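Local coordinates for protein phage terminase large subunit (PDB 7KS4) that probably acts as the ATP-driven motor that moves viral DNA into empty capsids, this chain being its N-terminal ATPase domain, and as the endonuclease that cuts the genome, at residues K14-L19 against V26-H31; V101-Q104 against R109-V112; D149-D154 against S162-A167; L242-L247 against Q251-E256. All blocks are in the same frame, centred on the assembly; numbering follows the deposited sequence.

Interaction 1: K14-L19 against V26-H31; sequences KFFELL and VQLAIH
Phe16 and His31 bring their rings together obliquely, with planes 49° apart and centroids separated by 5.2 Å, an arrangement that is neither a stack nor an edge-to-face pair. The end of the phenyl ring does the touching: Phe16 CZ lies 3.7 Å from His31 CD2, and Phe16 CE1 sits over one face of the imidazole, toward its rim. Both side chains leave their helices in the same way, CG beside the backbone N and anti to the carbonyl carbon (chi1 -65° for Phe16, -64° for His31), and both CB atoms point at the opposing helix. Leu28, one turn before His31, comes in at about a right angle to Phe16 and reaches Phe16 CE2 through CD1 at 4.1 Å. A long flat side chain suits position 16, because the nearest alpha carbons of 14-19 and 26-31, Phe16 CA and Leu28 CA, are 10.4 Å apart. Tyr21, in the short connection between the helices, packs edge-to-face with Phe16 and also meets the His31 ring. Gln27, on the same helix as His31, bonds through NE2 to N7 of the adenine, so the contact belongs to a helix that lines the ADP pocket; the His31 side chain is about 8 Å from the nucleotide. His31 combines an apolar face for the phenyl with two engaged nitrogens: ND1 bonds to Glu55 and NE2 to the hydroxyl of Tyr21. Such bonding should fix the rotation of the imidazole, and the carboxylate of Glu55 would probably favour a proton on ND1. The imidazole can thus pack against a phenyl while its nitrogens keep polar partners.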
loop_
_atom_site.group_PDB
_atom_site.type_symbol
_atom_site.label_atom_id
_atom_site.label_comp_id
_atom_site.label_asym_id
_atom_site.label_seq_id
_atom_site.Cartn_x
_atom_site.Cartn_y
_atom_site.Cartn_z
ATOM N N LYS A 14 14.589 -12.611 -5.524
ATOM C CA LYS A 14 15.910 -12.130 -5.132
ATOM C C LYS A 14 15.804 -10.826 -4.352
ATOM O O LYS A 14 16.506 -10.631 -3.352
ATOM C CB LYS A 14 16.791 -11.940 -6.365
ATOM C CG LYS A 14 16.866 -13.161 -7.267
ATOM C CD LYS A 14 18.266 -13.749 -7.340
ATOM C CE LYS A 14 19.085 -13.098 -8.440
ATOM N NZ LYS A 14 20.484 -13.594 -8.420
ATOM N N PHE A 15 14.928 -9.923 -4.783
ATOM C CA PHE A 15 14.763 -8.680 -4.042
ATOM C C PHE A 15 14.128 -8.933 -2.679
ATOM O O PHE A 15 14.543 -8.334 -1.683
ATOM C CB PHE A 15 13.935 -7.682 -4.847
ATOM C CG PHE A 15 14.006 -6.280 -4.312
ATOM C CD1 PHE A 15 15.038 -5.434 -4.688
ATOM C CD2 PHE A 15 13.052 -5.812 -3.423
ATOM C CE1 PHE A 15 15.112 -4.143 -4.191
ATOM C CE2 PHE A 15 13.121 -4.524 -2.924
ATOM C CZ PHE A 15 14.152 -3.690 -3.307
ATOM N N PHE A 16 13.110 -9.794 -2.615
ATOM C CA PHE A 16 12.539 -10.164 -1.319
ATOM C C PHE A 16 13.613 -10.695 -0.381
ATOM O O PHE A 16 13.666 -10.326 0.802
ATOM C CB PHE A 16 11.452 -11.227 -1.494
ATOM C CG PHE A 16 10.248 -10.769 -2.266
ATOM C CD1 PHE A 16 9.879 -9.433 -2.305
ATOM C CD2 PHE A 16 9.467 -11.695 -2.945
ATOM C CE1 PHE A 16 8.753 -9.030 -3.015
ATOM C CE2 PHE A 16 8.348 -11.295 -3.651
ATOM C CZ PHE A 16 7.992 -9.962 -3.684
ATOM N N GLU A 17 14.464 -11.584 -0.890
ATOM C CA GLU A 17 15.522 -12.164 -0.074
ATOM C C GLU A 17 16.459 -11.089 0.466
ATOM O O GLU A 17 16.899 -11.164 1.621
ATOM C CB GLU A 17 16.285 -13.190 -0.905
ATOM C CG GLU A 17 17.279 -14.018 -0.137
ATOM C CD GLU A 17 16.640 -15.190 0.594
ATOM O OE1 GLU A 17 15.423 -15.131 0.886
ATOM O OE2 GLU A 17 17.360 -16.176 0.867
ATOM N N LEU A 18 16.789 -10.086 -0.351
ATOM C CA LEU A 18 17.555 -8.950 0.157
ATOM C C LEU A 18 16.821 -8.264 1.303
ATOM O O LEU A 18 17.436 -7.852 2.289
ATOM C CB LEU A 18 17.836 -7.946 -0.966
ATOM C CG LEU A 18 18.887 -8.317 -2.014
ATOM C CD1 LEU A 18 18.941 -7.261 -3.127
ATOM C CD2 LEU A 18 20.254 -8.472 -1.366
ATOM N N LEU A 19 15.504 -8.142 1.205
ATOM C CA LEU A 19 14.764 -7.445 2.247
ATOM C C LEU A 19 14.583 -8.262 3.519
ATOM O O LEU A 19 14.116 -7.709 4.520
ATOM C CB LEU A 19 13.389 -7.030 1.728
ATOM C CG LEU A 19 13.344 -5.725 0.943
ATOM C CD1 LEU A 19 11.957 -5.528 0.368
ATOM C CD2 LEU A 19 13.734 -4.560 1.833
ATOM N N VAL A 26 -1.312 -14.043 0.007
ATOM C CA VAL A 26 -2.052 -12.849 -0.396
ATOM C C VAL A 26 -1.098 -11.712 -0.728
ATOM O O VAL A 26 -1.312 -10.972 -1.692
ATOM C CB VAL A 26 -3.054 -12.430 0.691
ATOM C CG1 VAL A 26 -3.944 -11.297 0.164
ATOM C CG2 VAL A 26 -3.894 -13.613 1.125
ATOM N N GLN A 27 -0.054 -11.535 0.084
ATOM C CA GLN A 27 0.980 -10.557 -0.236
ATOM C C GLN A 27 1.619 -10.867 -1.580
ATOM O O GLN A 27 1.805 -9.975 -2.416
ATOM C CB GLN A 27 2.040 -10.540 0.862
ATOM C CG GLN A 27 1.528 -10.104 2.210
ATOM C CD GLN A 27 2.524 -10.382 3.308
ATOM O OE1 GLN A 27 3.123 -11.460 3.362
ATOM N NE2 GLN A 27 2.725 -9.407 4.185
ATOM N N LEU A 28 1.971 -12.136 -1.799
ATOM C CA LEU A 28 2.569 -12.524 -3.070
ATOM C C LEU A 28 1.644 -12.191 -4.232
ATOM O O LEU A 28 2.096 -11.697 -5.269
ATOM C CB LEU A 28 2.897 -14.016 -3.051
ATOM C CG LEU A 28 3.826 -14.545 -4.141
ATOM C CD1 LEU A 28 5.143 -13.785 -4.177
ATOM C CD2 LEU A 28 4.069 -16.028 -3.901
ATOM N N ALA A 29 0.344 -12.450 -4.083
ATOM C CA ALA A 29 -0.587 -12.130 -5.160
ATOM C C ALA A 29 -0.569 -10.639 -5.473
ATOM O O ALA A 29 -0.575 -10.244 -6.646
ATOM C CB ALA A 29 -1.997 -12.584 -4.794
ATOM N N ILE A 30 -0.528 -9.796 -4.439
ATOM C CA ILE A 30 -0.437 -8.351 -4.645
ATOM C C ILE A 30 0.837 -8.003 -5.404
ATOM O O ILE A 30 0.823 -7.198 -6.340
ATOM C CB ILE A 30 -0.510 -7.617 -3.293
ATOM C CG1 ILE A 30 -1.915 -7.793 -2.693
ATOM C CG2 ILE A 30 -0.132 -6.128 -3.450
ATOM C CD1 ILE A 30 -2.083 -7.220 -1.307
ATOM N N HIS A 31 1.965 -8.588 -4.995
ATOM C CA HIS A 31 3.243 -8.256 -5.622
ATOM C C HIS A 31 3.305 -8.741 -7.065
ATOM O O HIS A 31 3.935 -8.097 -7.910
ATOM C CB HIS A 31 4.406 -8.856 -4.832
ATOM C CG HIS A 31 4.548 -8.307 -3.450
ATOM N ND1 HIS A 31 4.547 -6.956 -3.181
ATOM C CD2 HIS A 31 4.706 -8.928 -2.257
ATOM C CE1 HIS A 31 4.691 -6.767 -1.882
ATOM N NE2 HIS A 31 4.792 -7.948 -1.300
#

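Interaction 2: V101-Q104 against R109-V112; sequences VQLQ and RLLV
The carbonyl oxygen of Gln102 receives the amide of Leu111 in the shortest polar bond here, Leu111 N to Gln102 O at 2.8 Å. It belongs to the beta hairpin of strands 99-104 and 109-115, at whose outer side strand 99-104 forms one border of the central sheet. The two short strands run antiparallel, 170° between their directions. Gln102 with Leu111 and Gln104 with Arg109 are the hydrogen-bonded pairs, two bonds each; Val101 with Val112 and Leu103 with Leu110 are the non-hydrogen-bonded ones. The bond from Arg109 N to Gln104 O, 3.1 Å, is the longest of the four.

The two faces differ in chemistry. On one, Val101, Leu103, Leu110 and Val112 offer branched apolar groups, and helix 75-92 packs against Val101, Leu103 and Val112. Val101 CG1, anti to its own amide nitrogen (chi1 180°), meets Leu110 CD1 at 3.5 Å on the diagonal, and Leu103, directly across from Leu110, brings CD1 to the same methyl, 4.2 Å from Leu110 CD1. The other face carries three long polar chains and Leu111; they run alongside in pairs. Gln102 runs beside Leu111 and sends OE1 to His113, and Gln104 runs beside Arg109. The arginine is fully extended; Gln104 lies alongside its aliphatic shaft, while the charged end is held through NE by a salt bridge to Glu131. Amide and guanidinium planes are 62° apart. Leu111 CD1 lies over the centre of one face of that guanidinium, while Gln104 OE1 stands at its edge, in plane, 3.3 Å from Arg109 CD.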
loop_
_atom_site.group_PDB
_atom_site.type_symbol
_atom_site.label_atom_id
_atom_site.label_comp_id
_atom_site.label_asym_id
_atom_site.label_seq_id
_atom_site.Cartn_x
_atom_site.Cartn_y
_atom_site.Cartn_z
ATOM N N VAL A 101 20.984 7.587 1.784
ATOM C CA VAL A 101 19.638 7.846 2.282
ATOM C C VAL A 101 19.651 9.109 3.127
ATOM O O VAL A 101 20.546 9.310 3.953
ATOM C CB VAL A 101 19.113 6.649 3.098
ATOM C CG1 VAL A 101 17.707 6.928 3.624
ATOM C CG2 VAL A 101 19.151 5.374 2.257
ATOM N N GLN A 102 18.642 9.953 2.931
ATOM C CA GLN A 102 18.455 11.163 3.721
ATOM C C GLN A 102 17.035 11.152 4.268
ATOM O O GLN A 102 16.079 10.920 3.520
ATOM C CB GLN A 102 18.707 12.419 2.878
ATOM C CG GLN A 102 18.758 13.709 3.671
ATOM C CD GLN A 102 18.802 14.930 2.776
ATOM O OE1 GLN A 102 18.986 14.822 1.561
ATOM N NE2 GLN A 102 18.628 16.103 3.372
ATOM N N LEU A 103 16.901 11.396 5.567
ATOM C CA LEU A 103 15.637 11.245 6.269
ATOM C C LEU A 103 15.282 12.534 6.993
ATOM O O LEU A 103 16.143 13.178 7.599
ATOM C CB LEU A 103 15.702 10.093 7.278
ATOM C CG LEU A 103 14.492 9.891 8.191
ATOM C CD1 LEU A 103 13.205 9.704 7.380
ATOM C CD2 LEU A 103 14.742 8.692 9.078
ATOM N N GLN A 104 14.006 12.899 6.926
ATOM C CA GLN A 104 13.443 14.002 7.702
ATOM C C GLN A 104 12.238 13.413 8.426
ATOM O O GLN A 104 11.118 13.455 7.910
ATOM C CB GLN A 104 13.075 15.170 6.804
ATOM C CG GLN A 104 14.250 15.707 6.008
ATOM C CD GLN A 104 13.828 16.679 4.931
ATOM O OE1 GLN A 104 12.644 16.971 4.775
ATOM N NE2 GLN A 104 14.798 17.188 4.178
ATOM N N ARG A 109 9.574 12.589 5.330
ATOM C CA ARG A 109 10.185 12.716 4.014
ATOM C C ARG A 109 11.430 11.843 3.963
ATOM O O ARG A 109 12.347 12.011 4.775
ATOM C CB ARG A 109 10.534 14.172 3.704
ATOM C CG ARG A 109 10.740 14.449 2.224
ATOM C CD ARG A 109 11.295 15.840 1.991
ATOM N NE ARG A 109 11.458 16.131 0.571
ATOM C CZ ARG A 109 12.266 17.068 0.083
ATOM N NH1 ARG A 109 13.003 17.814 0.897
ATOM N NH2 ARG A 109 12.343 17.254 -1.228
ATOM N N LEU A 110 11.455 10.915 3.014
ATOM C CA LEU A 110 12.564 9.993 2.832
ATOM C C LEU A 110 13.117 10.175 1.426
ATOM O O LEU A 110 12.362 10.148 0.449
ATOM C CB LEU A 110 12.102 8.552 3.060
ATOM C CG LEU A 110 13.134 7.440 2.875
ATOM C CD1 LEU A 110 14.247 7.526 3.903
ATOM C CD2 LEU A 110 12.436 6.082 2.930
ATOM N N LEU A 111 14.430 10.359 1.328
ATOM C CA LEU A 111 15.114 10.574 0.059
ATOM C C LEU A 111 16.164 9.492 -0.149
ATOM O O LEU A 111 16.941 9.191 0.763
ATOM C CB LEU A 111 15.785 11.954 0.026
ATOM C CG LEU A 111 14.857 13.153 0.225
ATOM C CD1 LEU A 111 15.668 14.434 0.240
ATOM C CD2 LEU A 111 13.802 13.205 -0.857
ATOM N N VAL A 112 16.198 8.921 -1.346
ATOM C CA VAL A 112 17.251 7.990 -1.733
ATOM C C VAL A 112 18.013 8.642 -2.882
ATOM O O VAL A 112 17.536 8.675 -4.022
ATOM C CB VAL A 112 16.703 6.616 -2.133
ATOM C CG1 VAL A 112 17.845 5.682 -2.471
ATOM C CG2 VAL A 112 15.847 6.034 -1.013
#

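Interaction 3: D149-D154 against S162-A167; sequences DFVILD and SVWSEA
Trp164 swings its indole away from its own amide nitrogen, CG anti to N at chi1 169°, which carries the six-membered ring across to the strand. Leu153 turns the other way, with CG beside its backbone N (chi1 -83°), which turns the CD2 branch toward the indole. The two side chains cross at about a right angle, and Leu153 CD2 rests 4.0 Å from Trp164 CE3, obliquely to the ring. Val151, two residues earlier and on the same side of the strand, adds a looser touch at the ring's rim: its CG1 is near the indole plane, 4.5 Å from Trp164 CZ3. Strand 150-153 and helix 161-175 are the first two members of a beta-alpha-beta unit completed by strand 178-183, and the strand makes up most of the predicted Walker B motif of this P-loop ATPase. Compact branched residues suit the strand face beneath a helix, and a broad indole suits the helix, because the closest alpha carbons, those of Leu153 and Trp164, are still 8.9 Å apart. Beyond the pair, Trp164 also meets the rings of Trp190 and Phe194. Asp154, seen to bind magnesium in a structure of this protein though not in this model, follows Leu153 directly and bonds through OD2 to Gln77 NE2.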
loop_
_atom_site.group_PDB
_atom_site.type_symbol
_atom_site.label_atom_id
_atom_site.label_comp_id
_atom_site.label_asym_id
_atom_site.label_seq_id
_atom_site.Cartn_x
_atom_site.Cartn_y
_atom_site.Cartn_z
ATOM N N ASP A 149 4.844 8.747 -9.169
ATOM C CA ASP A 149 4.915 7.484 -9.877
ATOM C C ASP A 149 4.148 6.379 -9.170
ATOM O O ASP A 149 3.774 5.390 -9.812
ATOM C CB ASP A 149 6.374 7.074 -10.047
ATOM C CG ASP A 149 7.173 8.134 -10.745
ATOM O OD1 ASP A 149 6.976 8.281 -11.967
ATOM O OD2 ASP A 149 7.950 8.846 -10.071
ATOM N N PHE A 150 3.912 6.516 -7.869
ATOM C CA PHE A 150 3.154 5.505 -7.150
ATOM C C PHE A 150 2.570 6.128 -5.894
ATOM O O PHE A 150 3.082 7.120 -5.371
ATOM C CB PHE A 150 4.017 4.283 -6.803
ATOM C CG PHE A 150 5.131 4.564 -5.820
ATOM C CD1 PHE A 150 4.988 4.228 -4.476
ATOM C CD2 PHE A 150 6.325 5.134 -6.238
ATOM C CE1 PHE A 150 6.009 4.467 -3.561
ATOM C CE2 PHE A 150 7.364 5.369 -5.322
ATOM C CZ PHE A 150 7.198 5.035 -3.984
ATOM N N VAL A 151 1.492 5.521 -5.407
ATOM C CA VAL A 151 0.856 5.981 -4.180
ATOM C C VAL A 151 0.274 4.777 -3.467
ATOM O O VAL A 151 -0.212 3.836 -4.101
ATOM C CB VAL A 151 -0.231 7.043 -4.452
ATOM C CG1 VAL A 151 -1.360 6.459 -5.295
ATOM C CG2 VAL A 151 -0.767 7.593 -3.149
ATOM N N ILE A 152 0.352 4.805 -2.140
ATOM C CA ILE A 152 -0.285 3.816 -1.282
ATOM C C ILE A 152 -1.325 4.535 -0.442
ATOM O O ILE A 152 -1.009 5.533 0.218
ATOM C CB ILE A 152 0.742 3.104 -0.383
ATOM C CG1 ILE A 152 1.783 2.388 -1.242
ATOM C CG2 ILE A 152 0.033 2.130 0.564
ATOM C CD1 ILE A 152 3.141 2.233 -0.557
ATOM N N LEU A 153 -2.561 4.037 -0.474
ATOM C CA LEU A 153 -3.625 4.521 0.397
ATOM C C LEU A 153 -3.847 3.458 1.458
ATOM O O LEU A 153 -4.276 2.342 1.144
ATOM C CB LEU A 153 -4.919 4.802 -0.367
ATOM C CG LEU A 153 -5.015 6.153 -1.075
ATOM C CD1 LEU A 153 -4.069 6.217 -2.249
ATOM C CD2 LEU A 153 -6.449 6.420 -1.522
ATOM N N ASP A 154 -3.544 3.801 2.704
ATOM C CA ASP A 154 -3.719 2.899 3.833
ATOM C C ASP A 154 -5.024 3.237 4.540
ATOM O O ASP A 154 -5.377 4.411 4.675
ATOM C CB ASP A 154 -2.542 3.011 4.800
ATOM C CG ASP A 154 -2.529 1.906 5.840
ATOM O OD1 ASP A 154 -3.091 0.822 5.582
ATOM O OD2 ASP A 154 -1.943 2.124 6.914
ATOM N N SER A 162 -12.939 12.327 -2.018
ATOM C CA SER A 162 -12.438 13.565 -2.604
ATOM C C SER A 162 -10.917 13.630 -2.562
ATOM O O SER A 162 -10.287 14.172 -3.479
ATOM C CB SER A 162 -13.038 14.766 -1.876
ATOM O OG SER A 162 -12.741 14.722 -0.493
ATOM N N VAL A 163 -10.305 13.107 -1.500
ATOM C CA VAL A 163 -8.846 13.052 -1.460
ATOM C C VAL A 163 -8.323 12.285 -2.667
ATOM O O VAL A 163 -7.383 12.723 -3.341
ATOM C CB VAL A 163 -8.367 12.437 -0.130
ATOM C CG1 VAL A 163 -6.844 12.368 -0.082
ATOM C CG2 VAL A 163 -8.885 13.256 1.054
ATOM N N TRP A 164 -8.946 11.149 -2.986
ATOM C CA TRP A 164 -8.540 10.398 -4.168
ATOM C C TRP A 164 -8.841 11.179 -5.445
ATOM O O TRP A 164 -7.941 11.467 -6.242
ATOM C CB TRP A 164 -9.237 9.033 -4.202
ATOM C CG TRP A 164 -9.053 8.361 -5.524
ATOM C CD1 TRP A 164 -9.941 8.336 -6.558
ATOM C CD2 TRP A 164 -7.889 7.658 -5.977
ATOM N NE1 TRP A 164 -9.411 7.652 -7.620
ATOM C CE2 TRP A 164 -8.151 7.224 -7.290
ATOM C CE3 TRP A 164 -6.651 7.353 -5.400
ATOM C CZ2 TRP A 164 -7.226 6.499 -8.033
ATOM C CZ3 TRP A 164 -5.738 6.635 -6.136
ATOM C CH2 TRP A 164 -6.027 6.212 -7.441
ATOM N N SER A 165 -10.113 11.542 -5.652
ATOM C CA SER A 165 -10.526 12.065 -6.954
ATOM C C SER A 165 -9.807 13.364 -7.290
ATOM O O SER A 165 -9.449 13.602 -8.450
ATOM C CB SER A 165 -12.042 12.279 -6.984
ATOM O OG SER A 165 -12.437 13.260 -6.046
ATOM N N GLU A 166 -9.596 14.222 -6.297
ATOM C CA GLU A 166 -9.087 15.562 -6.545
ATOM C C GLU A 166 -7.593 15.703 -6.279
ATOM O O GLU A 166 -6.906 16.414 -7.019
ATOM C CB GLU A 166 -9.864 16.568 -5.689
ATOM C CG GLU A 166 -11.371 16.573 -5.978
ATOM C CD GLU A 166 -12.156 17.470 -5.037
ATOM O OE1 GLU A 166 -11.534 18.120 -4.170
ATOM O OE2 GLU A 166 -13.399 17.529 -5.167
ATOM N N ALA A 167 -7.062 15.031 -5.258
ATOM C CA ALA A 167 -5.704 15.297 -4.804
ATOM C C ALA A 167 -4.696 14.212 -5.162
ATOM O O ALA A 167 -3.491 14.475 -5.077
ATOM C CB ALA A 167 -5.688 15.505 -3.284
#

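Interaction 4: L242-L247 against Q251-E256; sequences LYIPDL and QEYGAE. With SO4 (sulfate ion), chain H.
Helix 246-252, near the end of the modelled ATPase-domain chain, is a helix of about two turns; one of its turns links Leu247 to Gln251, and two residues flanking the helix, Ile244 and Tyr253, meet. Pro245 occupies the N-cap position. Inside the helix, Gln251 N donates to Leu247 O at 3.0 Å, an ordinary i to i+4 bond. The same two residues lie side by side through their side chains, pointing the same way: Leu247, with CG anti to the backbone N (chi1 -175°), lays CD2 alongside the glutamine amide, 3.6 Å from Gln251 CD. Before and after the helix, Ile244 and Tyr253 cross at about a right angle. Ile244 CD1 meets the edge of the phenol, close to its plane, 4.1 Å from Tyr253 CE2. A slim methyl-ended chain fits this approach, while tyrosine gives both an apolar ring edge and a polar end. At that end, Tyr253 OH gives a weak hydrogen bond to SO4 O4, 2.9 Å away, and Arg240 NH1 binds the same anion, which probably came from the crystallisation liquor. Glu252 forms a salt bridge with Lys186, and its backbone bonds to Arg44, a residue of the ADP pocket. The contact thus sorts its chemistry by position: backbone bonding holds the turn, apolar methyls meet the flat groups, and together with Arg240 the hydroxyl offers polar groups that here hold a sulfate, one of them by a weak bond.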
loop_
_atom_site.group_PDB
_atom_site.type_symbol
_atom_site.label_atom_id
_atom_site.label_comp_id
_atom_site.label_asym_id
_atom_site.label_seq_id
_atom_site.Cartn_x
_atom_site.Cartn_y
_atom_site.Cartn_z
ATOM N N LEU A 242 -18.228 -12.800 21.252
ATOM C CA LEU A 242 -18.928 -12.637 22.523
ATOM C C LEU A 242 -18.962 -11.185 22.966
ATOM O O LEU A 242 -19.932 -10.756 23.600
ATOM C CB LEU A 242 -18.270 -13.471 23.626
ATOM C CG LEU A 242 -18.474 -14.986 23.672
ATOM C CD1 LEU A 242 -18.113 -15.500 25.064
ATOM C CD2 LEU A 242 -19.891 -15.407 23.317
ATOM N N TYR A 243 -17.911 -10.417 22.670
ATOM C CA TYR A 243 -17.809 -9.060 23.183
ATOM C C TYR A 243 -17.519 -8.024 22.105
ATOM O O TYR A 243 -17.342 -6.846 22.436
ATOM C CB TYR A 243 -16.742 -8.984 24.285
ATOM C CG TYR A 243 -15.331 -9.346 23.870
ATOM C CD1 TYR A 243 -14.449 -8.370 23.423
ATOM C CD2 TYR A 243 -14.866 -10.656 23.965
ATOM C CE1 TYR A 243 -13.156 -8.687 23.058
ATOM C CE2 TYR A 243 -13.574 -10.981 23.606
ATOM C CZ TYR A 243 -12.720 -9.990 23.152
ATOM O OH TYR A 243 -11.424 -10.290 22.786
ATOM N N ILE A 244 -17.490 -8.413 20.840
ATOM C CA ILE A 244 -17.276 -7.493 19.725
ATOM C C ILE A 244 -18.576 -7.401 18.940
ATOM O O ILE A 244 -19.145 -8.443 18.590
ATOM C CB ILE A 244 -16.117 -7.960 18.820
ATOM C CG1 ILE A 244 -14.780 -7.674 19.513
ATOM C CG2 ILE A 244 -16.183 -7.300 17.446
ATOM C CD1 ILE A 244 -13.552 -8.068 18.716
ATOM N N PRO A 245 -19.078 -6.199 18.635
ATOM C CA PRO A 245 -20.310 -6.106 17.842
ATOM C C PRO A 245 -20.182 -6.876 16.536
ATOM O O PRO A 245 -19.098 -6.992 15.963
ATOM C CB PRO A 245 -20.473 -4.599 17.595
ATOM C CG PRO A 245 -19.154 -3.988 17.916
ATOM C CD PRO A 245 -18.522 -4.869 18.943
ATOM N N ASP A 246 -21.314 -7.398 16.058
ATOM C CA ASP A 246 -21.284 -8.232 14.861
ATOM C C ASP A 246 -20.726 -7.478 13.659
ATOM O O ASP A 246 -19.963 -8.044 12.868
ATOM C CB ASP A 246 -22.679 -8.759 14.540
ATOM C CG ASP A 246 -22.661 -9.806 13.442
ATOM O OD1 ASP A 246 -21.762 -10.673 13.454
ATOM O OD2 ASP A 246 -23.538 -9.758 12.554
ATOM N N LEU A 247 -21.107 -6.209 13.485
ATOM C CA LEU A 247 -20.634 -5.468 12.317
ATOM C C LEU A 247 -19.126 -5.278 12.368
ATOM O O LEU A 247 -18.435 -5.451 11.357
ATOM C CB LEU A 247 -21.329 -4.108 12.206
ATOM C CG LEU A 247 -20.975 -3.319 10.929
ATOM C CD1 LEU A 247 -22.156 -2.475 10.465
ATOM C CD2 LEU A 247 -19.739 -2.419 11.090
ATOM N N GLN A 251 -16.488 -6.787 9.530
ATOM C CA GLN A 251 -15.654 -5.876 8.749
ATOM C C GLN A 251 -14.174 -6.065 9.041
ATOM O O GLN A 251 -13.370 -6.232 8.118
ATOM C CB GLN A 251 -16.028 -4.423 9.031
ATOM C CG GLN A 251 -17.292 -3.955 8.377
ATOM C CD GLN A 251 -17.381 -2.442 8.352
ATOM O OE1 GLN A 251 -16.714 -1.753 9.128
ATOM N NE2 GLN A 251 -18.191 -1.918 7.448
ATOM N N GLU A 252 -13.792 -5.990 10.319
ATOM C CA GLU A 252 -12.374 -5.921 10.655
ATOM C C GLU A 252 -11.683 -7.261 10.460
ATOM O O GLU A 252 -10.506 -7.297 10.088
ATOM C CB GLU A 252 -12.199 -5.441 12.094
ATOM C CG GLU A 252 -12.813 -4.079 12.374
ATOM C CD GLU A 252 -12.296 -2.995 11.442
ATOM O OE1 GLU A 252 -13.120 -2.178 10.975
ATOM O OE2 GLU A 252 -11.074 -2.966 11.170
ATOM N N TYR A 253 -12.390 -8.362 10.697
ATOM C CA TYR A 253 -11.837 -9.695 10.515
ATOM C C TYR A 253 -12.395 -10.411 9.304
ATOM O O TYR A 253 -11.632 -11.020 8.551
ATOM C CB TYR A 253 -12.090 -10.538 11.769
ATOM C CG TYR A 253 -11.468 -9.934 12.998
ATOM C CD1 TYR A 253 -10.093 -9.786 13.096
ATOM C CD2 TYR A 253 -12.252 -9.506 14.060
ATOM C CE1 TYR A 253 -9.514 -9.229 14.214
ATOM C CE2 TYR A 253 -11.679 -8.949 15.188
ATOM C CZ TYR A 253 -10.308 -8.812 15.258
ATOM O OH TYR A 253 -9.733 -8.259 16.379
ATOM N N GLY A 254 -13.709 -10.344 9.081
ATOM C CA GLY A 254 -14.277 -10.947 7.893
ATOM C C GLY A 254 -13.954 -10.206 6.614
ATOM O O GLY A 254 -14.042 -10.794 5.531
ATOM N N ALA A 255 -13.571 -8.932 6.714
ATOM C CA ALA A 255 -13.350 -8.092 5.538
ATOM C C ALA A 255 -14.614 -8.026 4.683
ATOM O O ALA A 255 -14.556 -7.972 3.452
ATOM C CB ALA A 255 -12.156 -8.587 4.716
ATOM N N GLU A 256 -15.770 -8.014 5.348
ATOM C CA GLU A 256 -17.053 -8.014 4.663
ATOM C C GLU A 256 -17.511 -6.593 4.382
ATOM O O GLU A 256 -17.301 -5.681 5.191
ATOM C CB GLU A 256 -18.114 -8.746 5.487
ATOM C CG GLU A 256 -17.865 -10.232 5.598
ATOM C CD GLU A 256 -18.900 -10.943 6.440
ATOM O OE1 GLU A 256 -20.035 -10.436 6.562
ATOM O OE2 GLU A 256 -18.567 -12.010 6.988
HETATM S S SO4 H . -7.368 -5.443 18.618
HETATM O O1 SO4 H . -7.555 -5.995 19.958
HETATM O O2 SO4 H . -5.945 -5.407 18.299
HETATM O O3 SO4 H . -7.912 -4.087 18.583
HETATM O O4 SO4 H . -8.053 -6.272 17.628
#

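Overall arrangement
Along the chain the four contacts follow one another in series, each closing before the next opens. Interactions 2 and 3 both reach the central mixed sheet: the hairpin of 2 lies at one border, while strand 150-153 of 3 is an inner strand, and their centres are 21 Å apart. Interaction 1 joins two helices beside the ADP site, its centre 23 Å from the centres of both, and lies across the chain's centre from interaction 3. The centres of interactions 2 and 4 are 38 Å apart, the widest separation. No two of the contacts touch. Interactions 1 and 3, with an ADP ligand and the predicted Walker B strand, lie nearer the chain's centre (13 and 11 Å) than interactions 2 and 4 (19 and 23 Å).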